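Local coordinates for protein transcriptional regulator, HTH_3 family (PDB 1Y9Q) that probably regulates transcription by binding DNA through a helix-turn-helix domain, and holds zinc and D-methionine in a cupin domain, at residues 65-70 / 105-110; 127-132 / 174-179. One frame throughout, in Å; residues are numbered along the deposited sequence.

Contact 1 (65-70 / 105-110). With MED (D-methionine), chain C.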
loop_
_atom_site.group_PDB
_atom_site.type_symbol
_atom_site.label_atom_id
_atom_site.label_comp_id
_atom_site.label_asym_id
_atom_site.label_seq_id
_atom_site.Cartn_x
_atom_site.Cartn_y
_atom_site.Cartn_z
ATOM N N ALA A 65 15.356 10.186 -7.723
ATOM C CA ALA A 65 16.674 9.983 -7.140
ATOM C C ALA A 65 16.736 8.569 -6.581
ATOM O O ALA A 65 15.705 7.923 -6.383
ATOM C CB ALA A 65 16.910 10.986 -6.024
ATOM N N SER A 66 17.945 8.088 -6.330
ATOM C CA SER A 66 18.117 6.751 -5.780
ATOM C C SER A 66 17.974 6.848 -4.268
ATOM O O SER A 66 18.027 7.940 -3.710
ATOM C CB SER A 66 19.506 6.229 -6.116
ATOM O OG SER A 66 20.488 7.047 -5.509
ATOM N N PHE A 67 17.802 5.709 -3.608
ATOM C CA PHE A 67 17.686 5.684 -2.153
ATOM C C PHE A 67 19.068 6.094 -1.625
ATOM O O PHE A 67 19.185 6.824 -0.639
ATOM C CB PHE A 67 17.329 4.263 -1.691
ATOM C CG PHE A 67 17.165 4.116 -0.200
ATOM C CD1 PHE A 67 15.987 4.499 0.428
ATOM C CD2 PHE A 67 18.193 3.579 0.573
ATOM C CE1 PHE A 67 15.829 4.347 1.807
ATOM C CE2 PHE A 67 18.047 3.423 1.952
ATOM C CZ PHE A 67 16.861 3.807 2.569
ATOM N N SER A 68 20.111 5.640 -2.319
ATOM C CA SER A 68 21.494 5.945 -1.949
ATOM C C SER A 68 21.781 7.444 -1.927
ATOM O O SER A 68 22.648 7.902 -1.185
ATOM C CB SER A 68 22.471 5.280 -2.929
ATOM O OG SER A 68 22.358 3.870 -2.919
ATOM N N ALA A 69 21.058 8.202 -2.747
ATOM C CA ALA A 69 21.253 9.647 -2.839
ATOM C C ALA A 69 21.071 10.364 -1.503
ATOM O O ALA A 69 21.626 11.446 -1.291
ATOM C CB ALA A 69 20.300 10.234 -3.877
ATOM N N PHE A 70 20.294 9.767 -0.605
ATOM C CA PHE A 70 20.062 10.374 0.704
ATOM C C PHE A 70 21.310 10.389 1.584
ATOM O O PHE A 70 21.320 11.020 2.641
ATOM C CB PHE A 70 18.932 9.649 1.436
ATOM C CG PHE A 70 17.564 10.095 1.023
ATOM C CD1 PHE A 70 16.681 9.207 0.411
ATOM C CD2 PHE A 70 17.153 11.411 1.240
ATOM C CE1 PHE A 70 15.405 9.625 0.018
ATOM C CE2 PHE A 70 15.884 11.838 0.851
ATOM C CZ PHE A 70 15.006 10.943 0.239
ATOM N N GLU A 105 21.240 -0.694 -7.382
ATOM C CA GLU A 105 21.344 -0.407 -5.961
ATOM C C GLU A 105 21.059 -1.783 -5.363
ATOM O O GLU A 105 20.021 -2.364 -5.660
ATOM C CB GLU A 105 20.246 0.579 -5.588
ATOM C CG GLU A 105 20.480 1.333 -4.333
ATOM C CD GLU A 105 19.577 2.541 -4.245
ATOM O OE1 GLU A 105 20.105 3.633 -3.993
ATOM O OE2 GLU A 105 18.347 2.396 -4.426
ATOM N N ILE A 106 21.963 -2.316 -4.541
ATOM C CA ILE A 106 21.754 -3.656 -3.986
ATOM C C ILE A 106 21.785 -3.728 -2.461
ATOM O O ILE A 106 22.746 -3.289 -1.816
ATOM C CB ILE A 106 22.796 -4.641 -4.555
ATOM C CG1 ILE A 106 22.725 -4.622 -6.083
ATOM C CG2 ILE A 106 22.537 -6.046 -4.040
ATOM C CD1 ILE A 106 23.800 -5.453 -6.762
ATOM N N PHE A 107 20.732 -4.315 -1.899
ATOM C CA PHE A 107 20.597 -4.436 -0.454
ATOM C C PHE A 107 20.367 -5.864 0.014
ATOM O O PHE A 107 19.906 -6.718 -0.743
ATOM C CB PHE A 107 19.397 -3.629 0.035
ATOM C CG PHE A 107 19.342 -2.234 -0.489
ATOM C CD1 PHE A 107 20.054 -1.214 0.128
ATOM C CD2 PHE A 107 18.553 -1.934 -1.592
ATOM C CE1 PHE A 107 19.979 0.092 -0.347
ATOM C CE2 PHE A 107 18.468 -0.636 -2.078
ATOM C CZ PHE A 107 19.182 0.381 -1.453
ATOM N N GLU A 108 20.691 -6.102 1.282
ATOM C CA GLU A 108 20.438 -7.388 1.917
ATOM C C GLU A 108 19.509 -6.962 3.047
ATOM O O GLU A 108 19.918 -6.228 3.944
ATOM C CB GLU A 108 21.721 -8.011 2.474
ATOM C CG GLU A 108 21.489 -9.400 3.034
ATOM C CD GLU A 108 22.769 -10.180 3.239
ATOM O OE1 GLU A 108 23.479 -10.444 2.243
ATOM O OE2 GLU A 108 23.062 -10.534 4.399
ATOM N N ILE A 109 18.259 -7.405 2.987
ATOM C CA ILE A 109 17.247 -7.018 3.968
ATOM C C ILE A 109 16.854 -8.121 4.944
ATOM O O ILE A 109 16.578 -9.246 4.536
ATOM C CB ILE A 109 15.947 -6.570 3.262
ATOM C CG1 ILE A 109 16.262 -5.545 2.167
ATOM C CG2 ILE A 109 14.965 -6.012 4.278
ATOM C CD1 ILE A 109 17.065 -4.369 2.646
ATOM N N THR A 110 16.811 -7.780 6.228
ATOM C CA THR A 110 16.415 -8.731 7.263
ATOM C C THR A 110 15.111 -8.271 7.901
ATOM O O THR A 110 15.037 -7.188 8.485
ATOM C CB THR A 110 17.482 -8.854 8.367
ATOM O OG1 THR A 110 18.711 -9.313 7.797
ATOM C CG2 THR A 110 17.025 -9.843 9.440
HETATM N N MED C . 12.620 -1.405 -2.492
HETATM C CA MED C . 12.638 -1.040 -1.045
HETATM C C MED C . 11.223 -0.727 -0.542
HETATM O O MED C . 10.224 -0.783 -1.274
HETATM C CB MED C . 13.284 -2.192 -0.242
HETATM C CG MED C . 13.450 -2.071 1.259
HETATM S SD MED C . 14.687 -0.762 1.510
HETATM C CE MED C . 16.122 -1.441 0.802
HETATM O OXT MED C . 11.059 -0.398 0.632
#

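Contact 2 (127-132 / 174-179). With ZN (zinc ion), chain B; MED (D-methionine), chain C.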
loop_
_atom_site.group_PDB
_atom_site.type_symbol
_atom_site.label_atom_id
_atom_site.label_comp_id
_atom_site.label_asym_id
_atom_site.label_seq_id
_atom_site.Cartn_x
_atom_site.Cartn_y
_atom_site.Cartn_z
ATOM N N ILE A 127 12.665 -1.465 -11.556
ATOM C CA ILE A 127 12.431 -2.902 -11.441
ATOM C C ILE A 127 13.150 -3.502 -10.226
ATOM O O ILE A 127 14.266 -3.104 -9.896
ATOM C CB ILE A 127 12.914 -3.602 -12.741
ATOM C CG1 ILE A 127 12.004 -3.193 -13.906
ATOM C CG2 ILE A 127 12.967 -5.122 -12.557
ATOM C CD1 ILE A 127 12.553 -3.555 -15.278
ATOM N N GLU A 128 12.506 -4.449 -9.551
ATOM C CA GLU A 128 13.132 -5.084 -8.394
ATOM C C GLU A 128 13.298 -6.578 -8.566
ATOM O O GLU A 128 12.462 -7.238 -9.190
ATOM C CB GLU A 128 12.318 -4.834 -7.120
ATOM C CG GLU A 128 12.481 -3.448 -6.546
ATOM C CD GLU A 128 11.802 -3.298 -5.200
ATOM O OE1 GLU A 128 11.986 -4.181 -4.338
ATOM O OE2 GLU A 128 11.094 -2.295 -5.003
ATOM N N TYR A 129 14.395 -7.090 -8.007
ATOM C CA TYR A 129 14.717 -8.511 -8.003
ATOM C C TYR A 129 14.756 -8.919 -6.533
ATOM O O TYR A 129 15.239 -8.161 -5.689
ATOM C CB TYR A 129 16.099 -8.775 -8.598
ATOM C CG TYR A 129 16.192 -8.595 -10.088
ATOM C CD1 TYR A 129 16.217 -9.701 -10.937
ATOM C CD2 TYR A 129 16.276 -7.324 -10.653
ATOM C CE1 TYR A 129 16.324 -9.550 -12.314
ATOM C CE2 TYR A 129 16.379 -7.160 -12.038
ATOM C CZ TYR A 129 16.406 -8.279 -12.858
ATOM O OH TYR A 129 16.524 -8.138 -14.220
ATOM N N ILE A 130 14.261 -10.117 -6.239
ATOM C CA ILE A 130 14.237 -10.632 -4.875
ATOM C C ILE A 130 14.806 -12.049 -4.858
ATOM O O ILE A 130 14.467 -12.869 -5.713
ATOM C CB ILE A 130 12.785 -10.712 -4.326
ATOM C CG1 ILE A 130 12.118 -9.334 -4.347
ATOM C CG2 ILE A 130 12.793 -11.282 -2.918
ATOM C CD1 ILE A 130 12.674 -8.349 -3.345
ATOM N N HIS A 131 15.674 -12.327 -3.890
ATOM C CA HIS A 131 16.263 -13.653 -3.733
ATOM C C HIS A 131 16.263 -13.939 -2.234
ATOM O O HIS A 131 16.937 -13.251 -1.462
ATOM C CB HIS A 131 17.696 -13.688 -4.276
ATOM C CG HIS A 131 18.273 -15.067 -4.362
ATOM N ND1 HIS A 131 19.618 -15.303 -4.544
ATOM C CD2 HIS A 131 17.687 -16.287 -4.280
ATOM C CE1 HIS A 131 19.837 -16.606 -4.567
ATOM N NE2 HIS A 131 18.681 -17.225 -4.408
ATOM N N VAL A 132 15.483 -14.934 -1.824
ATOM C CA VAL A 132 15.378 -15.281 -0.411
ATOM C C VAL A 132 16.595 -16.048 0.093
ATOM O O VAL A 132 16.905 -17.136 -0.390
ATOM C CB VAL A 132 14.105 -16.113 -0.139
ATOM C CG1 VAL A 132 13.928 -16.313 1.362
ATOM C CG2 VAL A 132 12.885 -15.402 -0.715
ATOM N N GLN A 174 17.897 -10.795 -0.606
ATOM C CA GLN A 174 18.676 -9.822 -1.340
ATOM C C GLN A 174 17.683 -9.058 -2.199
ATOM O O GLN A 174 16.790 -9.654 -2.803
ATOM C CB GLN A 174 19.703 -10.486 -2.260
ATOM C CG GLN A 174 20.513 -9.451 -3.040
ATOM C CD GLN A 174 21.319 -10.051 -4.168
ATOM O OE1 GLN A 174 20.763 -10.584 -5.129
ATOM N NE2 GLN A 174 22.643 -9.967 -4.058
ATOM N N ASN A 175 17.835 -7.742 -2.248
ATOM C CA ASN A 175 16.947 -6.921 -3.052
ATOM C C ASN A 175 17.775 -6.073 -4.010
ATOM O O ASN A 175 18.577 -5.252 -3.578
ATOM C CB ASN A 175 16.095 -6.030 -2.136
ATOM C CG ASN A 175 15.099 -5.164 -2.903
ATOM O OD1 ASN A 175 14.532 -5.579 -3.918
ATOM N ND2 ASN A 175 14.862 -3.962 -2.398
ATOM N N ILE A 176 17.599 -6.302 -5.308
ATOM C CA ILE A 176 18.298 -5.519 -6.322
ATOM C C ILE A 176 17.277 -4.528 -6.871
ATOM O O ILE A 176 16.211 -4.934 -7.336
ATOM C CB ILE A 176 18.786 -6.403 -7.493
ATOM C CG1 ILE A 176 19.868 -7.366 -7.011
ATOM C CG2 ILE A 176 19.297 -5.529 -8.630
ATOM C CD1 ILE A 176 20.227 -8.416 -8.046
ATOM N N VAL A 177 17.584 -3.235 -6.805
ATOM C CA VAL A 177 16.672 -2.218 -7.333
ATOM C C VAL A 177 17.338 -1.623 -8.573
ATOM O O VAL A 177 18.386 -0.981 -8.479
ATOM C CB VAL A 177 16.408 -1.106 -6.296
ATOM C CG1 VAL A 177 15.455 -0.071 -6.867
ATOM C CG2 VAL A 177 15.827 -1.715 -5.025
ATOM N N ALA A 178 16.736 -1.860 -9.736
ATOM C CA ALA A 178 17.289 -1.384 -11.000
ATOM C C ALA A 178 16.504 -0.203 -11.553
ATOM O O ALA A 178 15.306 -0.309 -11.850
ATOM C CB ALA A 178 17.315 -2.523 -12.011
ATOM N N TYR A 179 17.193 0.920 -11.694
ATOM C CA TYR A 179 16.581 2.146 -12.197
ATOM C C TYR A 179 16.768 2.300 -13.704
ATOM O O TYR A 179 17.797 1.923 -14.249
ATOM C CB TYR A 179 17.200 3.350 -11.492
ATOM C CG TYR A 179 17.017 3.357 -9.995
ATOM C CD1 TYR A 179 16.037 4.145 -9.404
ATOM C CD2 TYR A 179 17.848 2.601 -9.163
ATOM C CE1 TYR A 179 15.886 4.194 -8.027
ATOM C CE2 TYR A 179 17.704 2.642 -7.768
ATOM C CZ TYR A 179 16.718 3.448 -7.214
ATOM O OH TYR A 179 16.574 3.535 -5.851
HETATM ZN ZN ZN B . 10.519 -1.487 -3.209
HETATM N N MED C . 12.620 -1.405 -2.492
HETATM C CA MED C . 12.638 -1.040 -1.045
HETATM C C MED C . 11.223 -0.727 -0.542
HETATM O O MED C . 10.224 -0.783 -1.274
HETATM C CB MED C . 13.284 -2.192 -0.242
HETATM C CG MED C . 13.450 -2.071 1.259
HETATM S SD MED C . 14.687 -0.762 1.510
HETATM C CE MED C . 16.122 -1.441 0.802
HETATM O OXT MED C . 11.059 -0.398 0.632
#

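Contact 1 (65-70 / 105-110)
Glu105 of strand 105-110 reaches into the turn 66-68 with its carboxylate. OE1 takes two hydrogen bonds from one residue. Ser68 N gives the first, 2.6 Å from Glu105 OE1, on the syn side and 30° out of the carboxylate plane. Ser68 OG gives the second, 2.5 Å from Glu105 OE1, on the anti side and closer to the plane. OG lies beside its own backbone N, chi1 -62°, which sets the hydroxyl next to its own N-H, and the two reach Glu105 OE1 from different sides. The other oxygen, Glu105 OE2, has a weak bond from Phe67 N at 3.5 Å and a further partner in Tyr179 OH. With both oxygens engaged, the carboxylate is probably fixed in rotation. The surrounding N-H and O-H groups would probably favour its charged form.

Ser66 OG points back into its own segment and accepts a weak bond from Ala69 N at 3.0 Å. This probably helps to shape the turn.

The apolar part joins two phenylalanines. Phe67 CD2 meets Phe107 CZ at 3.9 Å. The ring planes are nearly perpendicular, at 88°, but the approach is oblique. The Phe107 ring also meets the ligand: the methyl CE of D-methionine lies over one face of the Phe107 ring, 3.4 Å from CD2 and offset toward the rim. Ile109 CD1 lies 3.6 Å from the same CE of D-methionine. Phe107 thus links the helix-turn-helix side to the ligand pocket.

The turn follows helix 53-63, whose Trp57 stacks on Phe67 and also touches Glu105. Strand 90-99 flanks strand 104-111 on one side, and its Tyr98 N bonds to Ser68 OG. Strand 171-178 flanks it on the other. The contact therefore sits where the helical part meets the cupin sheet.

Contact 2 (127-132 / 174-179)
Glu128 has CG beside its backbone N, chi1 -76°, and the chain runs on extended, which carries its carboxylate to the zinc ion. Asn175, on the facing strand, has CG on the far side from its backbone N. Its amide therefore turns toward Glu128, and the two side chains cross with their planes 54° apart. Glu128 OE2 binds zinc at 2.0 Å. The same oxygen lies 3.1 Å from the D-methionine N, which is itself a zinc ligand. Val177 runs alongside Glu128, its CG2 4.1 Å from Glu128 CG. These residues share one face of the sheet with Ile130, whose CD1 packs against the Asn175 side chain.

The other face carries Ile127, Tyr129 and His131 beside Ala178, Ile176 and Gln174. The residues of this face account for most of the area buried between the strands, although they are partly exposed. Tyr129 CB meets Ile176 CB at 3.8 Å.

The strands are antiparallel, at 166°. Three hydrogen-bonded pairs, Ile127 with Ala178, Tyr129 with Ile176 and His131 with Gln174, give six backbone bonds. Ile127 N to Ala178 O is 2.9 Å and nearly straight. Between these pairs lie the non-hydrogen-bonded pairs Glu128 with Val177 and Ile130 with Asn175. Glu128 CA points a C-H at Ile176 O, 3.3 Å away, in a CA-H...O contact.

His122, His162 and Tyr164 complete the protein side of the metal site, and D-methionine chelates zinc through its N and O. A metal held by side chains on the inner face of an antiparallel beta barrel is characteristic of the cupin fold.

Overall arrangement
Contact 1 is buried near the centre of the chain. Contact 2 is only partly buried, with one face toward the zinc and ligand and the other more exposed. Their strands 104-111 and 171-178 are neighbours in one sheet, joined by a backbone bond from Asn175 N to Phe107 O. A second tie is Tyr179 OH, 2.5 Å from Glu105 OE2, a probable hydrogen bond. The chemistry differs with place. Contact 1 joins a turn to a strand through one carboxylate, which takes backbone N-H and hydroxyl donors, and a pair of phenylalanine rings. Contact 2 pairs two strands through regular backbone bonds. Both reach D-methionine, contact 1 at its methyl end and contact 2 near its zinc-bound amine.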